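PDB 5TZB: D-aminopeptidase from Burkholderia sp. LK4, which probably removes N-terminal residues, including beta-amino acids, from short peptides and amides as an Ntn-type hydrolase of peptidase family S58. Local coordinates for residues 42-47 with 263-268; 178-183 with 198-203; 187-192 with 217-222. All blocks are in the same frame, centred on the assembly; numbering follows the deposited sequence.

Contact 1: residues 42-47 with 263-268; sequences TDVPGV and TIATDA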
loop_
_atom_site.group_PDB
_atom_site.type_symbol
_atom_site.label_atom_id
_atom_site.label_comp_id
_atom_site.label_asym_id
_atom_site.label_seq_id
_atom_site.Cartn_x
_atom_site.Cartn_y
_atom_site.Cartn_z
ATOM N N THR C 42 21.958 -1.223 20.050
ATOM C CA THR C 42 22.103 -2.121 21.193
ATOM C C THR C 42 21.675 -1.485 22.527
ATOM O O THR C 42 21.609 -2.163 23.551
ATOM C CB THR C 42 23.551 -2.628 21.288
ATOM O OG1 THR C 42 24.461 -1.524 21.227
ATOM C CG2 THR C 42 23.837 -3.555 20.119
ATOM N N ASP C 43 21.360 -0.193 22.507
ATOM C CA ASP C 43 20.773 0.466 23.673
ATOM C C ASP C 43 19.341 -0.030 23.920
ATOM O O ASP C 43 18.828 0.067 25.032
ATOM C CB ASP C 43 20.782 1.980 23.496
ATOM C CG ASP C 43 22.155 2.587 23.743
ATOM O OD1 ASP C 43 22.894 2.078 24.613
ATOM O OD2 ASP C 43 22.509 3.562 23.051
ATOM N N VAL C 44 18.705 -0.586 22.887
ATOM C CA VAL C 44 17.451 -1.307 23.072
ATOM C C VAL C 44 17.818 -2.645 23.700
ATOM O O VAL C 44 18.456 -3.476 23.058
ATOM C CB VAL C 44 16.690 -1.508 21.737
ATOM C CG1 VAL C 44 15.389 -2.305 21.937
ATOM C CG2 VAL C 44 16.395 -0.156 21.084
ATOM N N PRO C 45 17.417 -2.860 24.964
ATOM C CA PRO C 45 17.897 -4.032 25.710
ATOM C C PRO C 45 17.627 -5.358 24.992
ATOM O O PRO C 45 16.521 -5.582 24.495
ATOM C CB PRO C 45 17.114 -3.953 27.029
ATOM C CG PRO C 45 16.774 -2.501 27.178
ATOM C CD PRO C 45 16.494 -2.038 25.768
ATOM N N GLY C 46 18.638 -6.221 24.931
ATOM C CA GLY C 46 18.466 -7.532 24.332
ATOM C C GLY C 46 18.904 -7.582 22.881
ATOM O O GLY C 46 19.227 -8.658 22.356
ATOM N N VAL C 47 18.895 -6.426 22.223
ATOM C CA VAL C 47 19.284 -6.351 20.821
ATOM C C VAL C 47 20.797 -6.553 20.672
ATOM O O VAL C 47 21.613 -5.934 21.372
ATOM C CB VAL C 47 18.825 -5.005 20.198
ATOM C CG1 VAL C 47 19.318 -4.855 18.765
ATOM C CG2 VAL C 47 17.309 -4.897 20.253
ATOM N N THR C 263 17.382 -0.289 9.940
ATOM C CA THR C 263 16.584 -0.968 10.948
ATOM C C THR C 263 16.438 -0.038 12.136
ATOM O O THR C 263 17.426 0.489 12.634
ATOM C CB THR C 263 17.183 -2.317 11.424
ATOM O OG1 THR C 263 17.249 -3.241 10.332
ATOM C CG2 THR C 263 16.294 -2.934 12.505
ATOM N N ILE C 264 15.193 0.197 12.535
ATOM C CA ILE C 264 14.867 0.947 13.739
ATOM C C ILE C 264 14.396 -0.024 14.815
ATOM O O ILE C 264 13.539 -0.867 14.548
ATOM C CB ILE C 264 13.761 1.978 13.465
ATOM C CG1 ILE C 264 14.285 3.074 12.523
ATOM C CG2 ILE C 264 13.246 2.588 14.779
ATOM C CD1 ILE C 264 13.154 3.928 11.891
ATOM N N ALA C 265 14.946 0.075 16.024
ATOM C CA ALA C 265 14.442 -0.752 17.129
ATOM C C ALA C 265 13.975 0.116 18.292
ATOM O O ALA C 265 14.525 1.203 18.552
ATOM C CB ALA C 265 15.506 -1.739 17.602
ATOM N N THR C 266 12.977 -0.372 19.018
ATOM C CA THR C 266 12.528 0.334 20.215
ATOM C C THR C 266 11.973 -0.632 21.231
ATOM O O THR C 266 11.406 -1.665 20.861
ATOM C CB THR C 266 11.446 1.391 19.904
ATOM O OG1 THR C 266 11.131 2.104 21.101
ATOM C CG2 THR C 266 10.167 0.745 19.371
ATOM N N ASP C 267 12.107 -0.288 22.514
ATOM C CA ASP C 267 11.493 -1.110 23.554
ATOM C C ASP C 267 10.100 -0.605 23.906
ATOM O O ASP C 267 9.452 -1.153 24.795
ATOM C CB ASP C 267 12.353 -1.156 24.821
ATOM C CG ASP C 267 12.608 0.213 25.418
ATOM O OD1 ASP C 267 12.314 1.240 24.765
ATOM O OD2 ASP C 267 13.128 0.259 26.557
ATOM N N ALA C 268 9.637 0.421 23.197
ATOM C CA ALA C 268 8.246 0.844 23.318
ATOM C C ALA C 268 7.305 -0.283 22.855
ATOM O O ALA C 268 7.635 -1.027 21.940
ATOM C CB ALA C 268 8.005 2.115 22.508
#

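Contact 2: residues 178-183 with 198-203; sequences VAEGGV and IGTASR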
loop_
_atom_site.group_PDB
_atom_site.type_symbol
_atom_site.label_atom_id
_atom_site.label_comp_id
_atom_site.label_asym_id
_atom_site.label_seq_id
_atom_site.Cartn_x
_atom_site.Cartn_y
_atom_site.Cartn_z
ATOM N N VAL C 178 28.964 -1.024 18.872
ATOM C CA VAL C 178 28.870 -1.624 17.551
ATOM C C VAL C 178 29.877 -0.968 16.603
ATOM O O VAL C 178 29.881 0.247 16.462
ATOM C CB VAL C 178 27.450 -1.454 16.958
ATOM C CG1 VAL C 178 27.375 -2.083 15.572
ATOM C CG2 VAL C 178 26.396 -2.036 17.879
ATOM N N ALA C 179 30.713 -1.763 15.944
ATOM C CA ALA C 179 31.689 -1.219 15.009
ATOM C C ALA C 179 31.004 -0.585 13.799
ATOM O O ALA C 179 29.995 -1.093 13.302
ATOM C CB ALA C 179 32.673 -2.308 14.561
ATOM N N GLU C 180 31.552 0.533 13.334
ATOM C CA GLU C 180 30.942 1.279 12.236
ATOM C C GLU C 180 31.861 1.415 11.019
ATOM O O GLU C 180 33.018 0.996 11.040
ATOM C CB GLU C 180 30.498 2.667 12.723
ATOM C CG GLU C 180 29.447 2.621 13.826
ATOM C CD GLU C 180 29.101 4.002 14.359
ATOM O OE1 GLU C 180 30.022 4.745 14.793
ATOM O OE2 GLU C 180 27.906 4.354 14.332
ATOM N N GLY C 181 31.319 1.967 9.939
ATOM C CA GLY C 181 32.098 2.206 8.736
ATOM C C GLY C 181 32.167 0.988 7.828
ATOM O O GLY C 181 31.182 0.246 7.676
ATOM N N GLY C 182 33.350 0.755 7.270
ATOM C CA GLY C 182 33.574 -0.331 6.327
ATOM C C GLY C 182 33.735 -1.699 6.961
ATOM O O GLY C 182 34.784 -2.328 6.820
ATOM N N VAL C 183 32.686 -2.163 7.636
ATOM C CA VAL C 183 32.683 -3.463 8.293
ATOM C C VAL C 183 31.430 -4.254 7.963
ATOM O O VAL C 183 30.408 -3.675 7.578
ATOM C CB VAL C 183 32.767 -3.324 9.833
ATOM C CG1 VAL C 183 34.095 -2.714 10.256
ATOM C CG2 VAL C 183 31.612 -2.488 10.341
ATOM N N ILE C 198 28.432 0.909 7.694
ATOM C CA ILE C 198 27.607 0.733 8.885
ATOM C C ILE C 198 27.611 1.967 9.778
ATOM O O ILE C 198 28.671 2.529 10.061
ATOM C CB ILE C 198 28.086 -0.493 9.701
ATOM C CG1 ILE C 198 27.983 -1.759 8.849
ATOM C CG2 ILE C 198 27.277 -0.655 10.974
ATOM C CD1 ILE C 198 26.524 -2.085 8.361
ATOM N N GLY C 199 26.422 2.379 10.219
ATOM C CA GLY C 199 26.283 3.462 11.181
ATOM C C GLY C 199 25.178 3.148 12.176
ATOM O O GLY C 199 24.219 2.441 11.850
ATOM N N THR C 200 25.304 3.652 13.399
ATOM C CA THR C 200 24.292 3.369 14.416
ATOM C C THR C 200 24.157 4.522 15.413
ATOM O O THR C 200 25.081 5.313 15.584
ATOM C CB THR C 200 24.625 2.059 15.162
ATOM O OG1 THR C 200 23.517 1.664 15.969
ATOM C CG2 THR C 200 25.858 2.232 16.052
ATOM N N ALA C 201 22.996 4.625 16.048
ATOM C CA ALA C 201 22.736 5.663 17.045
ATOM C C ALA C 201 21.462 5.329 17.815
ATOM O O ALA C 201 20.697 4.451 17.412
ATOM C CB ALA C 201 22.605 7.046 16.394
ATOM N N SER C 202 21.245 6.032 18.921
ATOM C CA SER C 202 20.044 5.851 19.715
ATOM C C SER C 202 19.596 7.128 20.403
ATOM O O SER C 202 20.362 8.099 20.524
ATOM C CB SER C 202 20.263 4.757 20.764
ATOM O OG SER C 202 21.169 5.204 21.753
ATOM N N ARG C 203 18.351 7.111 20.863
ATOM C CA ARG C 203 17.783 8.197 21.654
ATOM C C ARG C 203 16.967 7.604 22.795
ATOM O O ARG C 203 16.272 6.591 22.619
ATOM C CB ARG C 203 16.896 9.094 20.789
ATOM C CG ARG C 203 17.624 9.876 19.717
ATOM C CD ARG C 203 18.472 10.990 20.299
ATOM N NE ARG C 203 19.064 11.844 19.266
ATOM C CZ ARG C 203 20.224 11.598 18.664
ATOM N NH1 ARG C 203 20.927 10.517 18.989
ATOM N NH2 ARG C 203 20.691 12.435 17.739
#

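Contact 3: residues 187-192 with 217-222; sequences TGMICH and LVQANY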
loop_
_atom_site.group_PDB
_atom_site.type_symbol
_atom_site.label_atom_id
_atom_site.label_comp_id
_atom_site.label_asym_id
_atom_site.label_seq_id
_atom_site.Cartn_x
_atom_site.Cartn_y
_atom_site.Cartn_z
ATOM N N THR C 187 31.197 -3.083 4.410
ATOM C CA THR C 187 32.615 -3.108 4.061
ATOM C C THR C 187 32.955 -2.393 2.750
ATOM O O THR C 187 33.869 -1.569 2.718
ATOM C CB THR C 187 33.129 -4.563 4.010
ATOM O OG1 THR C 187 33.007 -5.142 5.319
ATOM C CG2 THR C 187 34.588 -4.612 3.594
ATOM N N GLY C 188 32.222 -2.673 1.679
ATOM C CA GLY C 188 32.560 -2.071 0.403
ATOM C C GLY C 188 31.662 -0.934 -0.045
ATOM O O GLY C 188 31.644 -0.587 -1.228
ATOM N N MET C 189 30.950 -0.319 0.897
ATOM C CA MET C 189 29.950 0.684 0.554
ATOM C C MET C 189 30.489 2.119 0.474
ATOM O O MET C 189 31.525 2.464 1.049
ATOM C CB MET C 189 28.794 0.614 1.556
ATOM C CG MET C 189 28.121 -0.760 1.587
ATOM S SD MET C 189 27.620 -1.289 -0.072
ATOM C CE MET C 189 27.252 -3.022 0.220
ATOM N N ILE C 190 29.755 2.937 -0.264
ATOM C CA ILE C 190 30.134 4.305 -0.585
ATOM C C ILE C 190 28.943 5.228 -0.342
ATOM O O ILE C 190 27.840 4.955 -0.811
ATOM C CB ILE C 190 30.597 4.402 -2.047
ATOM C CG1 ILE C 190 31.865 3.565 -2.252
ATOM C CG2 ILE C 190 30.793 5.850 -2.465
ATOM C CD1 ILE C 190 32.300 3.434 -3.712
ATOM N N CYS C 191 29.157 6.306 0.403
ATOM C CA CYS C 191 28.071 7.212 0.771
ATOM C C CYS C 191 28.462 8.667 0.516
ATOM O O CYS C 191 29.530 9.120 0.931
ATOM C CB CYS C 191 27.677 7.004 2.234
ATOM S SG CYS C 191 26.310 8.044 2.807
ATOM N N HIS C 192 27.601 9.386 -0.196
ATOM C CA HIS C 192 27.895 10.752 -0.621
ATOM C C HIS C 192 29.285 10.874 -1.260
ATOM O O HIS C 192 30.002 11.860 -1.061
ATOM C CB HIS C 192 27.734 11.723 0.554
ATOM C CG HIS C 192 26.299 11.978 0.910
ATOM N ND1 HIS C 192 25.469 12.751 0.124
ATOM C CD2 HIS C 192 25.546 11.564 1.959
ATOM C CE1 HIS C 192 24.267 12.804 0.677
ATOM N NE2 HIS C 192 24.290 12.098 1.794
ATOM N N LEU C 217 20.155 1.154 13.095
ATOM C CA LEU C 217 21.380 0.645 12.484
ATOM C C LEU C 217 21.233 0.766 10.967
ATOM O O LEU C 217 20.300 0.212 10.376
ATOM C CB LEU C 217 21.642 -0.814 12.887
ATOM C CG LEU C 217 22.952 -1.449 12.396
ATOM C CD1 LEU C 217 24.092 -0.947 13.236
ATOM C CD2 LEU C 217 22.884 -2.968 12.445
ATOM N N VAL C 218 22.127 1.508 10.326
ATOM C CA VAL C 218 21.992 1.689 8.885
ATOM C C VAL C 218 23.176 1.086 8.148
ATOM O O VAL C 218 24.269 0.918 8.708
ATOM C CB VAL C 218 21.869 3.176 8.497
ATOM C CG1 VAL C 218 20.761 3.839 9.305
ATOM C CG2 VAL C 218 23.212 3.888 8.700
ATOM N N GLN C 219 22.928 0.727 6.893
ATOM C CA GLN C 219 23.988 0.410 5.947
ATOM C C GLN C 219 23.848 1.432 4.824
ATOM O O GLN C 219 22.972 1.310 3.965
ATOM C CB GLN C 219 23.874 -1.029 5.444
ATOM C CG GLN C 219 24.927 -1.443 4.438
ATOM C CD GLN C 219 24.941 -2.943 4.226
ATOM O OE1 GLN C 219 25.269 -3.699 5.142
ATOM N NE2 GLN C 219 24.577 -3.385 3.020
ATOM N N ALA C 220 24.684 2.469 4.884
ATOM C CA ALA C 220 24.548 3.651 4.038
ATOM C C ALA C 220 25.423 3.543 2.795
ATOM O O ALA C 220 26.650 3.413 2.896
ATOM C CB ALA C 220 24.897 4.920 4.827
ATOM N N ASN C 221 24.771 3.610 1.637
ATOM C CA ASN C 221 25.418 3.433 0.344
ATOM C C ASN C 221 24.777 4.316 -0.723
ATOM O O ASN C 221 24.638 3.905 -1.866
ATOM C CB ASN C 221 25.328 1.961 -0.072
ATOM C CG ASN C 221 26.222 1.617 -1.249
ATOM O OD1 ASN C 221 27.415 1.902 -1.242
ATOM N ND2 ASN C 221 25.634 1.000 -2.279
ATOM N N TYR C 222 24.372 5.525 -0.343
ATOM C CA TYR C 222 23.570 6.375 -1.223
ATOM C C TYR C 222 24.217 7.755 -1.384
ATOM O O TYR C 222 25.101 8.127 -0.618
ATOM C CB TYR C 222 22.151 6.556 -0.649
ATOM C CG TYR C 222 22.195 7.587 0.454
ATOM C CD1 TYR C 222 21.896 8.921 0.198
ATOM C CD2 TYR C 222 22.608 7.238 1.733
ATOM C CE1 TYR C 222 22.016 9.885 1.189
ATOM C CE2 TYR C 222 22.725 8.196 2.741
ATOM C CZ TYR C 222 22.421 9.521 2.456
ATOM O OH TYR C 222 22.525 10.492 3.433
#

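Contact 1: residues 42-47 with 263-268
The chi1 of Val44, 178°, sets CG1 anti to the backbone N and CG2 anti to the carbonyl carbon, and the two methyls share out the end of strand 260-266 between them. CG2 of Val44 meets the backbone of Ala265, 3.4 Å from its O, and also the methyl of the same residue, with Val44 CG2 3.9 Å from Ala265 CB. CG1 lies further along, over the peptide link after Thr266: Val44 CG1 is 3.9 Å from Asp267 N. The side chain of Asp267 has chi1 59°, with CG between its own N and carbonyl carbon. Its carboxylate crosses the Pro45 ring obliquely, with Asp267 OD2 4.2 Å from Pro45 CD, a loose contact. Thr213 N bonds to Asp267 OD1.

Val44 also opens a type II turn closed by Val47 N to Val44 O at 3.1 Å. Gly46 takes the positive phi of this turn, 96°. On the strand side, Thr266 OG1 accepts from Ala268 N at 3.1 Å in an ST turn, and it also bonds to Thr213 O. This turn lies where strand 260-266 ends. Asp43 OD2 bonds to Ser202 OG and tethers the loop to a second strand of the sheet.

The contact joins the loop before strand 48-56 to the end of strand 260-266. No directional bond spans the two segments, so the fit of the Val44 methyls holds them together, while bonds to Ser202 and Thr213 fix the loop and the strand end.

Contact 2: residues 178-183 with 198-203
Gly181 and Ile198 form a single antiparallel bridge, a hydrogen-bonded pair with Gly181 N to Ile198 O at 2.7 Å and Ile198 N to Gly181 O at 2.8 Å. Glu180 extends the grip along the strand. With chi2 at 176° its chain is stretched beyond CG, and it reaches past Ile198 to Thr200. Thr200 N gives a bond of 2.9 Å to Glu180 OE2, on the anti lone pair and somewhat bent at 148°. Arg22 holds the same oxygen in a salt bridge. The Thr200 methyl presses on the carboxylate too, with CG2 3.4 Å from Glu180 OE2. Ile198 turns its branches two ways: CG2 lies 3.6 Å from Ala179 O, and CG1 crosses the Val183 side chain at about a right angle, 4.0 Å from Val183 CG2. Val178 packs more loosely on Thr200.

In the bridge, the bond from Gly181 N is nearly straight (175°) and lies in the carbonyl plane of Ile198. Gly181 O also takes Val183 N, from the opposite face of its plane to Ile198 N, around an inverse gamma turn centred on Gly182.

The loop after helix 163-172 thus pairs with strand 197-204 first by backbone and then by a carboxylate standing in for the next backbone acceptor. Thr200 O, an acceptor 3.2 Å from Glu180 OE2, would oppose its charge, but Arg22 would probably favour the ionised carboxylate.

Contact 3: residues 187-192 with 217-222
Asn221 turns its amide toward the backbone of Ile190. Its CG stands anti to the backbone N (chi1 -168°), which brings OD1 to 2.7 Å from Ile190 N. The bond is almost straight at 177°, and the donor lies in the plane of the amide carbonyl. The other end of this amide is held as well: ND2 bonds to Tyr149 O. Both ends together fix the flip of the group. Met189 bends at chi2 and crosses Asn221 at about a right angle, with SD 3.4 Å from Asn221 CG. Its methyl goes on toward the amide of Gln219, which Thr148 and Thr114 O engage.

At the far end, His192 N bonds to Tyr222 O at 2.8 Å, and that oxygen also lies over one face of the His192 ring, offset toward its rim. The rings meet obliquely, their planes at 75°. A weak, bent bond joins His192 NE2 to Tyr222 OH at 2.9 Å. ND1 is held by Val224 O, so both ring nitrogens have a partner. Cys191 SG touches both Ala220 and the tyrosine, 4.0 Å from Ala220 CB and 3.6 Å from Tyr222 CE2, the latter an oblique sulfur-aromatic contact. Leu286 and Val289 of helix 272-289 also pack on the Tyr222 ring.

Strand 190-191 and His192 pair here with the loop just after strand 213-220, a buried contact in which a side-chain amide continues backbone-type pairing. A sheet covered by helices such as 272-289 is consistent with the layered alpha-beta-beta-alpha fold of Ntn hydrolases.

Contacts 1, 2 and 3 all reach the same mixed sheet, on strands 260-266, 197-204 and 213-220. Strand 213-220 lies between the other two: Thr263 O bonds to Leu217 N on one side, and Gly199 O bonds to Val218 N on the other. Contacts 1 and 3 are buried, on opposite sides of the chain's centre, while contact 2 is partly buried. Their chemistry differs. Contact 1 is methyl packing, contact 2 is backbone pairing extended by a carboxylate, and contact 3 mixes an amide, aromatic rings and sulfur. Contacts 1 and 2 also meet directly, where Thr42 packs on Val178.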